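Side-chain contacts in dally-like, isoform A (Drosophila melanogaster, PDB 6XTZ), which binds Wnt and Hedgehog family proteins as a cell-surface glypican and shields the lipid of Wnt to allow signalling at a distance: residues Q101-S104 / M105-T109; V293-L296 / N297-S301. The protein carries 5 engineered substitutions. All coordinates share one frame; numbering follows the deposited sequence.

Contact 1. Residues Q101-S104 / M105-T109; sequences QFNS and MFIRT
Asn103 and Ile107 cross obliquely on the surface of an alpha helix, an i to i+4 pair in the last turns of helix 51-110, within the glypican core protein. The amide leads with its nitrogen: ND2 comes within 3.4 Å of Ile107 CD1, whereas CG and OD1 stay farther from that methyl. The first torsions explain the meeting. Asn103 places CG opposite its backbone N (chi1 -177°), and Ile107 turns CG1 back beside its own N (chi1 -78°). The same turn lays Ile107 CG1 over the preceding helical turn, 3.2 Å from Asn103 O, the oxygen that accepts a hydrogen bond from Ile107 N at 3.1 Å. With an alanine at Asn103, Ile107 CD1 would probably lose the amide it rests against and be left freer to turn.

Other side chains lie against the carbonyl oxygens of the preceding turn. Met105 CB lies 3.1 Å from Gln101 O, and its thioether chain bends at the last torsion, which leaves CE 3.9 Å from the same oxygen. Arg108 folds its aliphatic part over Ser104 O, with CD 3.2 Å away; its backbone N bonds to that same atom. Phe106 CB sits 3.6 Å from Phe102 O, which approaches the ring obliquely. Tyr114 of helix 112-116 touches Asn103 and Ile107 and, with Tyr110, meets the Phe106 ring edge-to-face. Ser104 OG instead bonds to Thr100 O, one turn back. At the near end, Gln101 directs its amide away from the following turn and touches the bound O-palmitoleoyl serine. At the far end, Thr109 OG1 donates to Met105 O over 2.8 Å, nearly in line with the carbonyl (C=O...OG1 angle 162°).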
loop_
_atom_site.group_PDB
_atom_site.type_symbol
_atom_site.label_atom_id
_atom_site.label_comp_id
_atom_site.label_asym_id
_atom_site.label_seq_id
_atom_site.Cartn_x
_atom_site.Cartn_y
_atom_site.Cartn_z
ATOM N N GLN A 101 23.810 9.094 -20.487
ATOM C CA GLN A 101 23.289 9.409 -21.815
ATOM C C GLN A 101 23.131 10.912 -22.001
ATOM O O GLN A 101 23.435 11.447 -23.071
ATOM C CB GLN A 101 21.958 8.693 -22.043
ATOM C CG GLN A 101 22.080 7.181 -22.157
ATOM C CD GLN A 101 20.732 6.481 -22.192
ATOM O OE1 GLN A 101 19.696 7.086 -21.911
ATOM N NE2 GLN A 101 20.739 5.198 -22.537
ATOM N N PHE A 102 22.657 11.607 -20.965
ATOM C CA PHE A 102 22.526 13.056 -21.058
ATOM C C PHE A 102 23.885 13.723 -21.228
ATOM O O PHE A 102 24.032 14.635 -22.050
ATOM C CB PHE A 102 21.802 13.606 -19.830
ATOM C CG PHE A 102 20.311 13.705 -20.004
ATOM C CD1 PHE A 102 19.759 14.767 -20.696
ATOM C CD2 PHE A 102 19.466 12.742 -19.479
ATOM C CE1 PHE A 102 18.393 14.868 -20.864
ATOM C CE2 PHE A 102 18.096 12.838 -19.644
ATOM C CZ PHE A 102 17.559 13.904 -20.338
ATOM N N ASN A 103 24.893 13.274 -20.477
ATOM C CA ASN A 103 26.226 13.853 -20.604
ATOM C C ASN A 103 26.830 13.550 -21.969
ATOM O O ASN A 103 27.412 14.436 -22.607
ATOM C CB ASN A 103 27.130 13.332 -19.486
ATOM C CG ASN A 103 28.509 13.960 -19.509
ATOM O OD1 ASN A 103 28.714 15.051 -18.980
ATOM N ND2 ASN A 103 29.462 13.269 -20.119
ATOM N N SER A 104 26.694 12.309 -22.438
ATOM C CA SER A 104 27.231 11.954 -23.748
ATOM C C SER A 104 26.480 12.665 -24.867
ATOM O O SER A 104 27.082 13.058 -25.874
ATOM C CB SER A 104 27.179 10.439 -23.945
ATOM O OG SER A 104 27.899 9.762 -22.929
ATOM N N MET A 105 25.167 12.842 -24.709
ATOM C CA MET A 105 24.370 13.471 -25.756
ATOM C C MET A 105 24.725 14.942 -25.915
ATOM O O MET A 105 24.796 15.453 -27.039
ATOM C CB MET A 105 22.883 13.309 -25.443
ATOM C CG MET A 105 21.957 13.471 -26.628
ATOM S SD MET A 105 20.248 13.105 -26.177
ATOM C CE MET A 105 20.415 11.442 -25.534
ATOM N N PHE A 106 24.960 15.640 -24.805
ATOM C CA PHE A 106 25.232 17.069 -24.875
ATOM C C PHE A 106 26.689 17.384 -25.175
ATOM O O PHE A 106 26.984 18.483 -25.654
ATOM C CB PHE A 106 24.814 17.752 -23.573
ATOM C CG PHE A 106 23.349 18.049 -23.492
ATOM C CD1 PHE A 106 22.485 17.607 -24.479
ATOM C CD2 PHE A 106 22.836 18.783 -22.440
ATOM C CE1 PHE A 106 21.131 17.879 -24.409
ATOM C CE2 PHE A 106 21.486 19.066 -22.369
ATOM C CZ PHE A 106 20.631 18.610 -23.351
ATOM N N ILE A 107 27.606 16.456 -24.900
ATOM C CA ILE A 107 29.005 16.685 -25.245
ATOM C C ILE A 107 29.207 16.568 -26.751
ATOM O O ILE A 107 29.927 17.369 -27.360
ATOM C CB ILE A 107 29.912 15.716 -24.465
ATOM C CG1 ILE A 107 30.088 16.201 -23.025
ATOM C CG2 ILE A 107 31.263 15.575 -25.143
ATOM C CD1 ILE A 107 31.084 15.391 -22.231
ATOM N N ARG A 108 28.568 15.578 -27.377
ATOM C CA ARG A 108 28.660 15.428 -28.825
ATOM C C ARG A 108 27.896 16.518 -29.566
ATOM O O ARG A 108 28.183 16.770 -30.741
ATOM C CB ARG A 108 28.140 14.052 -29.242
ATOM C CG ARG A 108 28.909 12.893 -28.626
ATOM C CD ARG A 108 28.087 11.610 -28.591
ATOM N NE ARG A 108 28.058 10.913 -29.875
ATOM C CZ ARG A 108 28.836 9.880 -30.179
ATOM N NH1 ARG A 108 29.710 9.422 -29.294
ATOM N NH2 ARG A 108 28.740 9.302 -31.368
ATOM N N THR A 109 26.941 17.176 -28.906
ATOM C CA THR A 109 26.116 18.186 -29.554
ATOM C C THR A 109 26.650 19.598 -29.331
ATOM O O THR A 109 26.840 20.350 -30.292
ATOM C CB THR A 109 24.675 18.085 -29.046
ATOM O OG1 THR A 109 24.142 16.798 -29.376
ATOM C CG2 THR A 109 23.808 19.166 -29.680
#

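Contact 2. Residues V293-L296 / N297-S301; sequences VEPL and NIKIS
Lys299 starts with CG beside its backbone N (chi1 -61°) and continues fully extended, a course that takes its methylenes alongside the Pro295 ring. The two side chains run side by side in the same direction, with Lys299 CE 3.8 Å from Pro295 CG. Ile300 has the same first torsion (chi1 -61°), which brings its CG1 to 3.2 Å from Leu296 O.

These pairs form the first turn of helix 296-322. A type I beta turn from Val293 to Leu296 leads in, and Pro295 occupies the N-cap position. Its carbonyl already works for the helix: Pro295 O accepts a weak bond from Lys299 N at 3.3 Å, and Lys299 CG passes over the same oxygen. Ile298 approaches the proline too, its CG2 methyl 4.1 Å from Pro295 CB. One residue on, Ile300 N donates to Leu296 O over 3.1 Å, with an N-H...O angle of 152°. Asn297 O takes two donors from opposite faces of its plane, Ser301 N at 3.1 Å and Ser301 OG at 3.0 Å, a double grip that ties the serine hydroxyl to the backbone.

Beyond the turn, Lys299 packs on Val185, Leu189 and Gln192 of helix 185-216, and Val293 touches the bound O-palmitoleoyl serine. Lys299 meets Pro295 chiefly through carbon, CE lying against the ring CG while NZ stays slightly farther from it. So close to the start of the helix, the charge of Lys299 would probably be slightly disfavoured by the helix dipole, which leaves the packing of its methylenes on Pro295 as the evident link between the two side chains.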
loop_
_atom_site.group_PDB
_atom_site.type_symbol
_atom_site.label_atom_id
_atom_site.label_comp_id
_atom_site.label_asym_id
_atom_site.label_seq_id
_atom_site.Cartn_x
_atom_site.Cartn_y
_atom_site.Cartn_z
ATOM N N VAL A 293 11.475 14.732 -20.792
ATOM C CA VAL A 293 12.774 14.632 -21.443
ATOM C C VAL A 293 12.668 14.342 -22.936
ATOM O O VAL A 293 13.621 14.641 -23.674
ATOM C CB VAL A 293 13.660 13.571 -20.758
ATOM C CG1 VAL A 293 13.984 13.994 -19.335
ATOM C CG2 VAL A 293 12.967 12.220 -20.773
ATOM N N GLU A 294 11.560 13.766 -23.403
ATOM C CA GLU A 294 11.373 13.586 -24.841
ATOM C C GLU A 294 11.355 14.910 -25.595
ATOM O O GLU A 294 12.091 15.036 -26.589
ATOM C CB GLU A 294 10.099 12.774 -25.102
ATOM C CG GLU A 294 10.256 11.278 -24.912
ATOM C CD GLU A 294 10.624 10.564 -26.198
ATOM O OE1 GLU A 294 10.614 9.315 -26.209
ATOM O OE2 GLU A 294 10.917 11.252 -27.200
ATOM N N PRO A 295 10.566 15.929 -25.199
ATOM C CA PRO A 295 10.568 17.177 -25.969
ATOM C C PRO A 295 11.554 18.196 -25.423
ATOM O O PRO A 295 11.272 19.399 -25.428
ATOM C CB PRO A 295 9.126 17.664 -25.820
ATOM C CG PRO A 295 8.782 17.257 -24.419
ATOM C CD PRO A 295 9.544 15.973 -24.133
ATOM N N LEU A 296 12.716 17.734 -24.956
ATOM C CA LEU A 296 13.637 18.631 -24.269
ATOM C C LEU A 296 14.305 19.609 -25.229
ATOM O O LEU A 296 14.564 20.760 -24.857
ATOM C CB LEU A 296 14.689 17.825 -23.508
ATOM C CG LEU A 296 15.553 18.626 -22.534
ATOM C CD1 LEU A 296 14.679 19.450 -21.602
ATOM C CD2 LEU A 296 16.453 17.699 -21.739
ATOM N N ASN A 297 14.587 19.182 -26.462
ATOM C CA ASN A 297 15.274 20.069 -27.395
ATOM C C ASN A 297 14.376 21.212 -27.848
ATOM O O ASN A 297 14.871 22.306 -28.139
ATOM C CB ASN A 297 15.789 19.281 -28.600
ATOM C CG ASN A 297 14.677 18.834 -29.525
ATOM O OD1 ASN A 297 13.622 18.391 -29.076
ATOM N ND2 ASN A 297 14.906 18.953 -30.829
ATOM N N ILE A 298 13.064 20.985 -27.913
ATOM C CA ILE A 298 12.163 22.066 -28.295
ATOM C C ILE A 298 11.993 23.058 -27.148
ATOM O O ILE A 298 11.803 24.258 -27.383
ATOM C CB ILE A 298 10.813 21.501 -28.774
ATOM C CG1 ILE A 298 9.662 22.047 -27.929
ATOM C CG2 ILE A 298 10.823 19.980 -28.748
ATOM C CD1 ILE A 298 8.310 21.670 -28.447
ATOM N N LYS A 299 12.071 22.589 -25.899
ATOM C CA LYS A 299 12.026 23.508 -24.770
ATOM C C LYS A 299 13.275 24.376 -24.715
ATOM O O LYS A 299 13.200 25.547 -24.324
ATOM C CB LYS A 299 11.849 22.731 -23.465
ATOM C CG LYS A 299 10.555 21.929 -23.399
ATOM C CD LYS A 299 10.483 21.066 -22.148
ATOM C CE LYS A 299 9.175 20.288 -22.097
ATOM N NZ LYS A 299 9.092 19.394 -20.909
ATOM N N ILE A 300 14.426 23.826 -25.108
ATOM C CA ILE A 300 15.647 24.623 -25.173
ATOM C C ILE A 300 15.548 25.659 -26.286
ATOM O O ILE A 300 15.983 26.805 -26.127
ATOM C CB ILE A 300 16.873 23.709 -25.357
ATOM C CG1 ILE A 300 17.001 22.741 -24.180
ATOM C CG2 ILE A 300 18.145 24.535 -25.506
ATOM C CD1 ILE A 300 18.171 21.789 -24.302
ATOM N N SER A 301 14.970 25.274 -27.426
ATOM C CA SER A 301 14.835 26.206 -28.540
ATOM C C SER A 301 13.923 27.371 -28.179
ATOM O O SER A 301 14.167 28.510 -28.596
ATOM C CB SER A 301 14.309 25.474 -29.774
ATOM O OG SER A 301 15.219 24.473 -30.195
#

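Both contacts lie near the surface, with centres about 14 Å apart, and each contributes one residue to the lipid pocket. They belong to different elements, one near the end of helix 51-110, the other at the start of helix 296-322, and the two helices meet through apolar side chains. Phe106 CZ lies 4.1 Å from Ile300 CD1, and Phe102, in one of its two deposited conformers, packs on Val293 and Leu296. Contact 1 has no buried residue and includes an amide-methyl meeting; contact 2 has buried Leu296 and relies more on proline and aliphatic chains at a helix entrance.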